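Local coordinates for protein 3-oxo-tetronate kinase (Salmonella typhimurium, PDB 3DQQ) that probably catalyses the ATP-dependent phosphorylation of 3-oxo-tetronate to 3-oxo-tetronate 4-phosphate, as a member of the four-carbon acid sugar kinase family, at residues S20-V23 with P28-Q31; T13-I18 with A46-L51; F270-Q273 with R278-D281; L344-L349 with G366-S371; E177-T182 with Q210-R215. All coordinates share one frame; numbering follows the deposited sequence.

Interaction 1: residues S20-V23 with P28-Q31; sequences SFLV and PTVQ
In the tight connection that leads from helix 12-24 into strand 29-33 of the sugar-binding N-terminal domain, Leu22 and Val23 on the last turns of the helix close against Thr29, the first residue of the strand. The chain doubles back within a few residues, so that Val23 CA and Pro28 CA lie 5.3 Å apart. Val23 supplies one branch: its CG2 sits 3.7 Å from Thr29 CB and reaches Pro28 CA more loosely, at 4.3 Å. That methyl is the one anti to the carbonyl carbon, while CG1 takes the position anti to the backbone N (chi1 170°). Leu22 meets the same threonine at about a right angle, with its CB 3.5 Å from Thr29 OG1 and its CD1 3.9 Å from that oxygen. The threonine hydroxyl therefore has carbon from both helix residues against it. Its polar partner is close by in sequence, Met27 O in the turn, to which it hydrogen-bonds; the torsion that lays OG1 beside the backbone N (chi1 -59°) turns it back that way. Further out, Leu22 also packs on Ala227 and Ala231 of helix 224-235, and Val23 on Ile379 of strand 376-382. Between helix end and strand start the joint is thus held by van der Waals packing. With OG1 bonded to Met27 O, the hydroxyl can lie against the carbons of Leu22 and Val23 in a buried place without losing a polar partner.

Interaction 2: residues T13-I18 with A46-L51; sequences TGATDI and AVVISL
Ala15 lies against Ser50, the last residue of strand 46-50, with its CB 3.4 Å from Ser50 OG and 3.6 Å from Ser50 CB. Two residues back along the strand, on the same face, Val48 turns one methyl to the helix: its CG1 is 3.8 Å from Ala15 CB and 3.7 Å from Ala15 O. A turn further along the helix Ile18 adds its branch methyl, CG2 to Val48 CG1 at 4.0 Å. That methyl occupies the crowded position between the backbone N and the carbonyl carbon, because CG1 has gone anti to the N (chi1 -171°). In the second shell, Ser50 OG makes a weak hydrogen bond to Asp11 O just ahead of the helix. The small CB of Ala15 suits the close approach here, where the axes of the two short segments come within 8.1 Å and run nearly antiparallel, at 171°. The side chain of Ser50 is about 12 Å from Gly362, which probably binds ATP. Helix 12-24 covers one face of the strands here, 46-50 lying between 5-9 and 29-33: Ala15 also packs on Ala9 and Gln31, Val48 and Ile18 share Val7, and Ile49 turns to helix 58-74 instead.

Interaction 3: residues F270-Q273 with R278-D281; sequences FYRQ and RDVD
Arg272 and Asp279 form a surface salt bridge in the nucleotide-binding C-terminal domain, spanning from the end region of helix 262-271 to strand 277-279, an outermost strand of the chain. The close part is small. Arg272 NH2 donates to Asp279 OD2 over 2.9 Å, in a bent bond with an N-H...O angle of 141°. The acceptor is met on its syn side, with the nitrogen somewhat out of the carboxylate plane. The two flat groups are close to coplanar, 19° apart, with the carboxylate at the guanidinium edge. Arg272 gets there by bending its chain at chi3 (-35°), so that the long side chain swings across to the strand.

Between the two segments this pair is the whole contact; the nearest CA atoms, those of Arg272 and Arg278, are 8.8 Å apart, and the exposed arginine sits toward solvent. Tyr271, by contrast, is buried against Met312 and Ile413 and hydrogen-bonds Ala310 O; Asp279 rests on Ser314 and Ala317. A single nitrogen thus carries the bridge, and the second carboxylate oxygen, Asp279 OD1, stands 3.2 Å from that same Arg272 NH2.

Interaction 4: residues L344-L349 with G366-S371; sequences LLAARL and GVVTQS
Ala346 faces helix 362-371 with its single methyl, which meets Val368 and Ser371. Its CB lies 4.1 Å from Val368 CG2 and 4.2 Å from Val368 CG1, so both valine methyls touch it, and it also stands 4.1 Å from Ser371 OG. Val368 also packs on Leu256 of strand 253-257. Next in sequence, Ala347 presents its flank: Ala347 CB is 3.7 Å from Ser371 OG, and Ala347 N is 3.5 Å from that oxygen. The hydroxyl is not bonded to this amide; it hydrogen-bonds Ser343 O, one turn before Ala347 on helix 336-351, and the torsion that sends OG anti to the backbone N of Ser371 (chi1 176°) brings it there.

Small side chains at these places let two helices of the nucleotide-binding C-terminal domain come close, the axes of the short segments 8.5 Å apart and crossing at -45°. CA atoms of Ala346 and Val368 are 5.9 Å apart. Helix 362-371 begins with Gly362, Glu363 and Thr364, which probably bind ATP, and the side chain of Val368 lies about 4 Å from that of Thr364. Further along, Arg348 turns to helix 288-304, where it makes a long, weak ion pair with Glu296. Leu349, the last of the run, packs on Val254 and Leu256 of strand 253-257, so Leu256 touches both it and Val368.

Interaction 5: residues E177-T182 with Q210-R215; sequences EGVAAT and QGEVLR
Val213 and Val179 bury the most surface here, with Thr182 third, and they meet where the first turn of helix 179-191 leans on the end region of helix 204-214. One methyl does most of the work: Val213 CG2 sits 4.0 Å from Thr182 CB and 4.1 Å from Val179 CA, between two residues three apart on the helix. The methyl-to-methyl approach to Val179 CG2 is looser, at 4.2 Å. That branch of Val179 turns to Glu212 instead, lying 3.8 Å from Glu212 CD across the extended glutamate chain, which it meets at about a right angle.

Thr182 keeps its methyl side for Val213 because its hydroxyl is used within its own helix. OG1 donates to Gly178 O over 2.8 Å from above the carbonyl plane, and that same oxygen also takes the Thr182 backbone N-H, so two bonds grip it. Gly178, with its positive phi of 107°, stands at the N-cap and lets the chain pass from helix 172-177 into the next one. Thr182 also touches Thr174 and Leu175 of helix 172-177, while helix 204-214 has helix 179-191 on one flank and meets strand 196-199 and helix 224-235 through Leu214, which packs on Leu199 and Leu226.

Interactions 1 and 2 are one unit: both use helix 12-24, their centres are 8 Å apart, and strands 29-33 and 46-50 lie side by side, with a probable hydrogen bond from Val48 N to Val30 O at 3.0 Å. Interaction 5 belongs to the same N-terminal domain but sits about 23 Å, centre to centre, from interaction 1. Interactions 3 and 4 lie in the C-terminal domain, their nearest atoms about 6 Å apart. Interaction 4 adjoins the probable ATP site through Thr364; in interaction 2, the side chain of Ser50 is about 12 Å from Gly362 of that site. Interactions 3 and 5 lie on opposite sides of the chain's centre, about 51 Å between centres.

Interaction 1: residues S20-V23 with P28-Q31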
# COMPACT_ATOMS: atom_id res chain seq x y z
N SER A 20 25.68 -10.37 -4.53
CA SER A 20 26.25 -9.23 -5.13
C SER A 20 27.43 -8.73 -4.33
O SER A 20 28.41 -8.32 -4.91
CB SER A 20 25.21 -8.15 -5.26
OG SER A 20 25.83 -7.01 -5.81
N PHE A 21 27.35 -8.77 -3.00
CA PHE A 21 28.49 -8.38 -2.18
C PHE A 21 29.67 -9.29 -2.41
O PHE A 21 30.80 -8.82 -2.43
CB PHE A 21 28.15 -8.36 -0.69
CG PHE A 21 27.47 -7.12 -0.25
CD1 PHE A 21 26.10 -7.04 -0.22
CD2 PHE A 21 28.20 -6.02 0.08
CE1 PHE A 21 25.46 -5.84 0.13
CE2 PHE A 21 27.57 -4.83 0.44
CZ PHE A 21 26.21 -4.74 0.45
N LEU A 22 29.43 -10.58 -2.61
CA LEU A 22 30.58 -11.47 -2.87
C LEU A 22 31.26 -11.08 -4.18
O LEU A 22 32.48 -10.94 -4.25
CB LEU A 22 30.19 -12.95 -2.85
CG LEU A 22 29.61 -13.50 -1.54
CD1 LEU A 22 29.09 -14.93 -1.76
CD2 LEU A 22 30.62 -13.40 -0.41
N VAL A 23 30.45 -10.83 -5.21
CA VAL A 23 31.02 -10.47 -6.51
C VAL A 23 31.71 -9.12 -6.47
O VAL A 23 32.81 -8.96 -6.97
CB VAL A 23 29.98 -10.53 -7.63
CG1 VAL A 23 30.54 -9.92 -8.90
CG2 VAL A 23 29.54 -12.01 -7.84
N PRO A 28 33.52 -14.61 -7.62
CA PRO A 28 32.55 -15.04 -8.61
C PRO A 28 31.50 -15.94 -8.01
O PRO A 28 31.85 -16.85 -7.31
CB PRO A 28 33.40 -15.86 -9.58
CG PRO A 28 34.65 -15.24 -9.52
CD PRO A 28 34.88 -14.88 -8.09
N THR A 29 30.24 -15.71 -8.32
CA THR A 29 29.16 -16.32 -7.57
C THR A 29 27.98 -16.64 -8.47
O THR A 29 27.54 -15.79 -9.22
CB THR A 29 28.67 -15.35 -6.48
OG1 THR A 29 29.77 -15.04 -5.62
CG2 THR A 29 27.52 -15.96 -5.68
N VAL A 30 27.46 -17.85 -8.38
CA VAL A 30 26.22 -18.21 -9.02
C VAL A 30 25.13 -18.25 -7.94
O VAL A 30 25.40 -18.71 -6.85
CB VAL A 30 26.33 -19.60 -9.61
CG1 VAL A 30 24.93 -20.13 -9.86
CG2 VAL A 30 27.23 -19.59 -10.84
N GLN A 31 23.93 -17.74 -8.22
CA GLN A 31 22.78 -17.97 -7.36
C GLN A 31 21.94 -19.03 -7.99
O GLN A 31 21.69 -18.95 -9.18
CB GLN A 31 21.94 -16.72 -7.23
CG GLN A 31 20.60 -16.87 -6.44
CD GLN A 31 19.89 -15.50 -6.25
OE1 GLN A 31 20.54 -14.46 -6.30
NE2 GLN A 31 18.57 -15.51 -6.05

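Interaction 2: residues T13-I18 with A46-L51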
# COMPACT_ATOMS: atom_id res chain seq x y z
N THR A 13 15.39 -11.80 -2.62
CA THR A 13 16.09 -10.52 -2.67
C THR A 13 17.39 -10.49 -1.86
O THR A 13 18.38 -9.93 -2.31
CB THR A 13 15.12 -9.46 -2.17
OG1 THR A 13 14.17 -9.27 -3.20
CG2 THR A 13 15.81 -8.09 -1.81
N GLY A 14 17.39 -11.07 -0.67
CA GLY A 14 18.58 -11.21 0.10
C GLY A 14 19.58 -12.21 -0.46
O GLY A 14 20.76 -12.03 -0.25
N ALA A 15 19.13 -13.28 -1.12
CA ALA A 15 20.07 -14.16 -1.79
C ALA A 15 20.83 -13.31 -2.76
O ALA A 15 22.04 -13.34 -2.78
CB ALA A 15 19.38 -15.28 -2.53
N THR A 16 20.14 -12.52 -3.57
CA THR A 16 20.88 -11.80 -4.57
C THR A 16 21.68 -10.62 -3.99
O THR A 16 22.72 -10.28 -4.51
CB THR A 16 20.10 -11.48 -5.92
OG1 THR A 16 20.10 -10.08 -6.16
CG2 THR A 16 18.73 -12.07 -6.00
N ASP A 17 21.26 -10.07 -2.87
CA ASP A 17 22.03 -9.04 -2.17
C ASP A 17 23.38 -9.60 -1.69
O ASP A 17 24.44 -9.03 -1.97
CB ASP A 17 21.22 -8.50 -0.99
CG ASP A 17 21.86 -7.26 -0.32
OD1 ASP A 17 22.24 -6.30 -1.06
OD2 ASP A 17 21.94 -7.21 0.96
N ILE A 18 23.37 -10.73 -0.99
CA ILE A 18 24.61 -11.30 -0.55
C ILE A 18 25.47 -11.71 -1.74
O ILE A 18 26.68 -11.46 -1.75
CB ILE A 18 24.41 -12.44 0.48
CG1 ILE A 18 25.76 -12.84 1.08
CG2 ILE A 18 23.69 -13.63 -0.12
CD1 ILE A 18 25.68 -13.79 2.29
N ALA A 46 31.67 -19.18 -5.09
CA ALA A 46 30.60 -19.20 -4.11
C ALA A 46 29.31 -19.61 -4.83
O ALA A 46 29.16 -19.31 -5.99
CB ALA A 46 30.45 -17.85 -3.46
N VAL A 47 28.44 -20.33 -4.14
CA VAL A 47 27.10 -20.57 -4.59
C VAL A 47 26.13 -20.07 -3.53
O VAL A 47 26.27 -20.39 -2.38
CB VAL A 47 26.84 -22.05 -4.87
CG1 VAL A 47 25.39 -22.25 -5.33
CG2 VAL A 47 27.75 -22.54 -5.93
N VAL A 48 25.14 -19.28 -3.93
CA VAL A 48 24.13 -18.82 -3.00
C VAL A 48 22.85 -19.55 -3.37
O VAL A 48 22.34 -19.36 -4.46
CB VAL A 48 23.93 -17.30 -3.09
CG1 VAL A 48 22.76 -16.89 -2.23
CG2 VAL A 48 25.22 -16.58 -2.73
N ILE A 49 22.37 -20.42 -2.49
CA ILE A 49 21.10 -21.09 -2.69
C ILE A 49 19.98 -20.28 -2.05
O ILE A 49 20.00 -20.01 -0.85
CB ILE A 49 21.10 -22.49 -2.06
CG1 ILE A 49 22.16 -23.37 -2.72
CG2 ILE A 49 19.70 -23.13 -2.15
CD1 ILE A 49 22.61 -24.50 -1.83
N SER A 50 18.99 -19.91 -2.85
CA SER A 50 17.82 -19.13 -2.39
C SER A 50 16.59 -19.98 -2.08
O SER A 50 16.11 -20.66 -2.93
CB SER A 50 17.43 -18.16 -3.50
OG SER A 50 16.62 -17.16 -2.92
N LEU A 51 16.10 -19.91 -0.86
CA LEU A 51 14.95 -20.66 -0.39
C LEU A 51 13.83 -19.70 0.02
O LEU A 51 14.08 -18.52 0.22
CB LEU A 51 15.34 -21.48 0.82
CG LEU A 51 16.47 -22.50 0.60
CD1 LEU A 51 16.83 -23.26 1.93
CD2 LEU A 51 16.11 -23.47 -0.52

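Interaction 3: residues F270-Q273 with R278-D281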
# COMPACT_ATOMS: atom_id res chain seq x y z
N PHE A 270 9.57 8.40 -15.92
CA PHE A 270 10.81 8.93 -16.50
C PHE A 270 11.14 8.25 -17.81
O PHE A 270 11.17 8.89 -18.86
CB PHE A 270 11.96 8.76 -15.50
CG PHE A 270 13.30 9.22 -16.02
CD1 PHE A 270 13.65 10.56 -16.00
CD2 PHE A 270 14.23 8.28 -16.49
CE1 PHE A 270 14.89 10.98 -16.47
CE2 PHE A 270 15.49 8.68 -16.96
CZ PHE A 270 15.82 10.04 -16.96
N TYR A 271 11.35 6.94 -17.74
CA TYR A 271 11.72 6.14 -18.90
C TYR A 271 10.80 6.30 -20.11
O TYR A 271 11.27 6.21 -21.25
CB TYR A 271 11.77 4.67 -18.54
CG TYR A 271 12.42 3.80 -19.59
CD1 TYR A 271 11.69 2.86 -20.30
CD2 TYR A 271 13.78 3.93 -19.86
CE1 TYR A 271 12.29 2.06 -21.26
CE2 TYR A 271 14.39 3.13 -20.82
CZ TYR A 271 13.65 2.20 -21.52
OH TYR A 271 14.26 1.41 -22.47
N ARG A 272 9.50 6.52 -19.89
CA ARG A 272 8.53 6.48 -21.00
C ARG A 272 8.66 7.69 -21.96
O ARG A 272 8.18 7.66 -23.08
CB ARG A 272 7.10 6.34 -20.46
CG ARG A 272 6.36 7.61 -20.38
CD ARG A 272 5.19 7.62 -19.40
NE ARG A 272 4.39 6.40 -19.21
CZ ARG A 272 3.57 5.87 -20.11
NH1 ARG A 272 3.48 6.39 -21.33
NH2 ARG A 272 2.89 4.79 -19.81
N GLN A 273 9.33 8.74 -21.48
CA GLN A 273 9.74 9.87 -22.30
C GLN A 273 10.91 9.59 -23.20
O GLN A 273 11.20 10.38 -24.09
CB GLN A 273 10.11 11.02 -21.38
CG GLN A 273 8.88 11.54 -20.70
CD GLN A 273 9.16 12.44 -19.56
OE1 GLN A 273 9.09 12.01 -18.41
NE2 GLN A 273 9.48 13.70 -19.84
N ARG A 278 4.18 0.96 -23.71
CA ARG A 278 2.86 0.44 -23.93
C ARG A 278 2.34 -0.03 -22.58
O ARG A 278 3.04 -0.74 -21.84
CB ARG A 278 2.98 -0.70 -24.93
CG ARG A 278 1.72 -1.14 -25.54
CD ARG A 278 1.41 -0.48 -26.87
NE ARG A 278 0.83 -1.49 -27.76
CZ ARG A 278 -0.33 -2.12 -27.54
NH1 ARG A 278 -1.08 -1.87 -26.45
NH2 ARG A 278 -0.74 -3.03 -28.40
N ASP A 279 1.13 0.42 -22.23
CA ASP A 279 0.51 0.12 -20.95
C ASP A 279 -0.38 -1.07 -21.05
O ASP A 279 -1.21 -1.12 -21.92
CB ASP A 279 -0.34 1.29 -20.50
CG ASP A 279 0.47 2.43 -19.97
OD1 ASP A 279 1.11 2.26 -18.87
OD2 ASP A 279 0.48 3.50 -20.63
N VAL A 280 -0.23 -2.00 -20.14
CA VAL A 280 -1.00 -3.22 -20.17
C VAL A 280 -2.46 -2.94 -19.86
O VAL A 280 -2.77 -2.44 -18.78
CB VAL A 280 -0.47 -4.19 -19.10
CG1 VAL A 280 -1.35 -5.41 -19.03
CG2 VAL A 280 0.95 -4.57 -19.38
N ASP A 281 -3.37 -3.27 -20.80
CA ASP A 281 -4.81 -3.12 -20.56
C ASP A 281 -5.42 -4.35 -19.91
O ASP A 281 -5.55 -5.40 -20.49
CB ASP A 281 -5.56 -2.77 -21.83
CG ASP A 281 -7.07 -2.62 -21.60
OD1 ASP A 281 -7.50 -2.04 -20.58
OD2 ASP A 281 -7.84 -3.09 -22.43

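Interaction 4: residues L344-L349 with G366-S371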
# COMPACT_ATOMS: atom_id res chain seq x y z
N LEU A 344 3.34 -15.24 -20.22
CA LEU A 344 3.29 -15.57 -21.62
C LEU A 344 4.16 -14.64 -22.49
O LEU A 344 4.73 -15.04 -23.52
CB LEU A 344 1.87 -15.46 -22.12
CG LEU A 344 0.85 -16.42 -21.54
CD1 LEU A 344 -0.57 -15.83 -21.67
CD2 LEU A 344 0.99 -17.78 -22.24
N LEU A 345 4.23 -13.38 -22.08
CA LEU A 345 4.87 -12.35 -22.88
C LEU A 345 6.38 -12.62 -22.88
O LEU A 345 7.05 -12.56 -23.94
CB LEU A 345 4.54 -10.98 -22.29
CG LEU A 345 5.17 -9.76 -22.92
CD1 LEU A 345 5.06 -9.81 -24.42
CD2 LEU A 345 4.52 -8.50 -22.37
N ALA A 346 6.91 -12.97 -21.70
CA ALA A 346 8.35 -13.18 -21.53
C ALA A 346 8.79 -14.33 -22.39
O ALA A 346 9.76 -14.22 -23.11
CB ALA A 346 8.70 -13.44 -20.06
N ALA A 347 8.06 -15.44 -22.33
CA ALA A 347 8.44 -16.60 -23.17
C ALA A 347 8.52 -16.18 -24.64
O ALA A 347 9.52 -16.41 -25.30
CB ALA A 347 7.48 -17.77 -22.99
N ARG A 348 7.50 -15.50 -25.13
CA ARG A 348 7.48 -15.10 -26.55
C ARG A 348 8.59 -14.14 -26.94
O ARG A 348 9.16 -14.26 -28.01
CB ARG A 348 6.12 -14.54 -26.94
CG ARG A 348 5.05 -15.63 -26.97
CD ARG A 348 3.70 -15.04 -27.11
NE ARG A 348 2.73 -15.95 -27.72
CZ ARG A 348 2.74 -16.36 -29.00
NH1 ARG A 348 3.68 -15.95 -29.87
NH2 ARG A 348 1.78 -17.17 -29.43
N LEU A 349 8.90 -13.19 -26.06
CA LEU A 349 9.99 -12.26 -26.29
C LEU A 349 11.31 -13.02 -26.42
O LEU A 349 12.10 -12.79 -27.35
CB LEU A 349 10.04 -11.20 -25.18
CG LEU A 349 8.91 -10.17 -25.24
CD1 LEU A 349 8.85 -9.30 -24.01
CD2 LEU A 349 9.09 -9.31 -26.49
N GLY A 366 9.73 -12.96 -10.43
CA GLY A 366 9.46 -14.36 -10.27
C GLY A 366 8.83 -15.00 -11.47
O GLY A 366 9.30 -16.03 -11.95
N VAL A 367 7.77 -14.38 -12.00
CA VAL A 367 7.05 -15.02 -13.07
C VAL A 367 7.86 -15.01 -14.36
O VAL A 367 7.76 -15.96 -15.14
CB VAL A 367 5.60 -14.46 -13.33
CG1 VAL A 367 4.90 -14.03 -12.06
CG2 VAL A 367 5.61 -13.38 -14.36
N VAL A 368 8.66 -13.96 -14.57
CA VAL A 368 9.48 -13.88 -15.78
C VAL A 368 10.57 -14.94 -15.76
O VAL A 368 10.85 -15.58 -16.78
CB VAL A 368 10.14 -12.50 -15.95
CG1 VAL A 368 11.29 -12.57 -16.92
CG2 VAL A 368 9.12 -11.50 -16.45
N THR A 369 11.18 -15.12 -14.60
CA THR A 369 12.21 -16.09 -14.44
C THR A 369 11.65 -17.47 -14.61
O THR A 369 12.23 -18.29 -15.27
CB THR A 369 12.85 -15.95 -13.07
OG1 THR A 369 13.87 -14.97 -13.17
CG2 THR A 369 13.53 -17.22 -12.64
N GLN A 370 10.52 -17.74 -13.98
CA GLN A 370 9.96 -19.06 -14.09
C GLN A 370 9.50 -19.31 -15.51
O GLN A 370 9.62 -20.40 -15.99
CB GLN A 370 8.82 -19.29 -13.11
CG GLN A 370 8.19 -20.71 -13.24
CD GLN A 370 6.91 -20.97 -12.30
OE1 GLN A 370 6.58 -20.16 -11.36
NE2 GLN A 370 6.19 -22.11 -12.58
N SER A 371 9.01 -18.28 -16.19
CA SER A 371 8.55 -18.43 -17.55
C SER A 371 9.67 -18.77 -18.52
O SER A 371 9.47 -19.53 -19.43
CB SER A 371 7.89 -17.15 -18.01
OG SER A 371 7.54 -17.26 -19.37

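Interaction 5: residues E177-T182 with Q210-R215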
# COMPACT_ATOMS: atom_id res chain seq x y z
N GLU A 177 40.24 -4.25 19.62
CA GLU A 177 41.52 -4.81 20.03
C GLU A 177 42.13 -5.75 18.99
O GLU A 177 43.29 -6.06 19.07
CB GLU A 177 41.39 -5.56 21.35
CG GLU A 177 41.37 -4.65 22.55
CD GLU A 177 40.84 -5.33 23.86
OE1 GLU A 177 40.65 -6.59 23.89
OE2 GLU A 177 40.61 -4.57 24.86
N GLY A 178 41.36 -6.24 18.04
CA GLY A 178 41.92 -7.05 16.99
C GLY A 178 41.66 -8.55 17.01
O GLY A 178 40.92 -9.10 17.88
N VAL A 179 42.30 -9.20 16.03
CA VAL A 179 42.08 -10.58 15.70
C VAL A 179 42.34 -11.47 16.89
O VAL A 179 41.47 -12.25 17.27
CB VAL A 179 42.93 -10.98 14.50
CG1 VAL A 179 43.01 -12.47 14.36
CG2 VAL A 179 42.37 -10.37 13.23
N ALA A 180 43.49 -11.33 17.50
CA ALA A 180 43.88 -12.23 18.59
C ALA A 180 42.90 -12.13 19.75
O ALA A 180 42.47 -13.17 20.29
CB ALA A 180 45.30 -11.96 19.04
N ALA A 181 42.54 -10.88 20.09
CA ALA A 181 41.58 -10.57 21.16
C ALA A 181 40.21 -11.14 20.83
O ALA A 181 39.54 -11.71 21.69
CB ALA A 181 41.48 -9.03 21.40
N THR A 182 39.78 -10.96 19.58
CA THR A 182 38.46 -11.41 19.20
C THR A 182 38.39 -12.92 19.23
O THR A 182 37.41 -13.50 19.69
CB THR A 182 38.04 -10.92 17.83
OG1 THR A 182 38.14 -9.49 17.81
CG2 THR A 182 36.60 -11.32 17.52
N GLN A 210 35.93 -9.37 11.45
CA GLN A 210 35.19 -10.59 11.70
C GLN A 210 35.56 -11.60 10.63
O GLN A 210 35.85 -12.76 10.93
CB GLN A 210 33.69 -10.36 11.68
CG GLN A 210 33.08 -9.57 12.82
CD GLN A 210 31.59 -9.28 12.54
OE1 GLN A 210 30.98 -10.02 11.78
NE2 GLN A 210 31.01 -8.24 13.16
N GLY A 211 35.57 -11.12 9.37
CA GLY A 211 35.94 -11.90 8.22
C GLY A 211 37.28 -12.53 8.43
O GLY A 211 37.49 -13.69 8.16
N GLU A 212 38.20 -11.76 8.97
CA GLU A 212 39.52 -12.27 9.19
C GLU A 212 39.58 -13.32 10.29
O GLU A 212 40.36 -14.24 10.23
CB GLU A 212 40.45 -11.11 9.55
CG GLU A 212 41.93 -11.51 9.58
CD GLU A 212 42.86 -10.30 9.49
OE1 GLU A 212 42.32 -9.18 9.19
OE2 GLU A 212 44.12 -10.45 9.70
N VAL A 213 38.75 -13.15 11.31
CA VAL A 213 38.73 -14.08 12.43
C VAL A 213 38.08 -15.39 11.97
O VAL A 213 38.56 -16.46 12.30
CB VAL A 213 37.99 -13.47 13.64
CG1 VAL A 213 37.81 -14.48 14.72
CG2 VAL A 213 38.73 -12.24 14.13
N LEU A 214 37.01 -15.29 11.17
CA LEU A 214 36.16 -16.42 10.83
C LEU A 214 36.40 -17.03 9.47
O LEU A 214 35.64 -17.83 9.02
CB LEU A 214 34.72 -15.98 10.92
CG LEU A 214 34.27 -15.49 12.32
CD1 LEU A 214 33.03 -14.61 12.14
CD2 LEU A 214 34.04 -16.65 13.31
N ARG A 215 37.50 -16.68 8.81
CA ARG A 215 37.86 -17.33 7.54
C ARG A 215 37.59 -18.82 7.49
O ARG A 215 37.20 -19.34 6.47
CB ARG A 215 39.34 -17.15 7.26
CG ARG A 215 39.65 -17.27 5.77
CD ARG A 215 41.13 -17.40 5.46
NE ARG A 215 41.75 -18.50 6.18
CZ ARG A 215 43.03 -18.52 6.53
NH1 ARG A 215 43.84 -17.52 6.17
NH2 ARG A 215 43.51 -19.56 7.20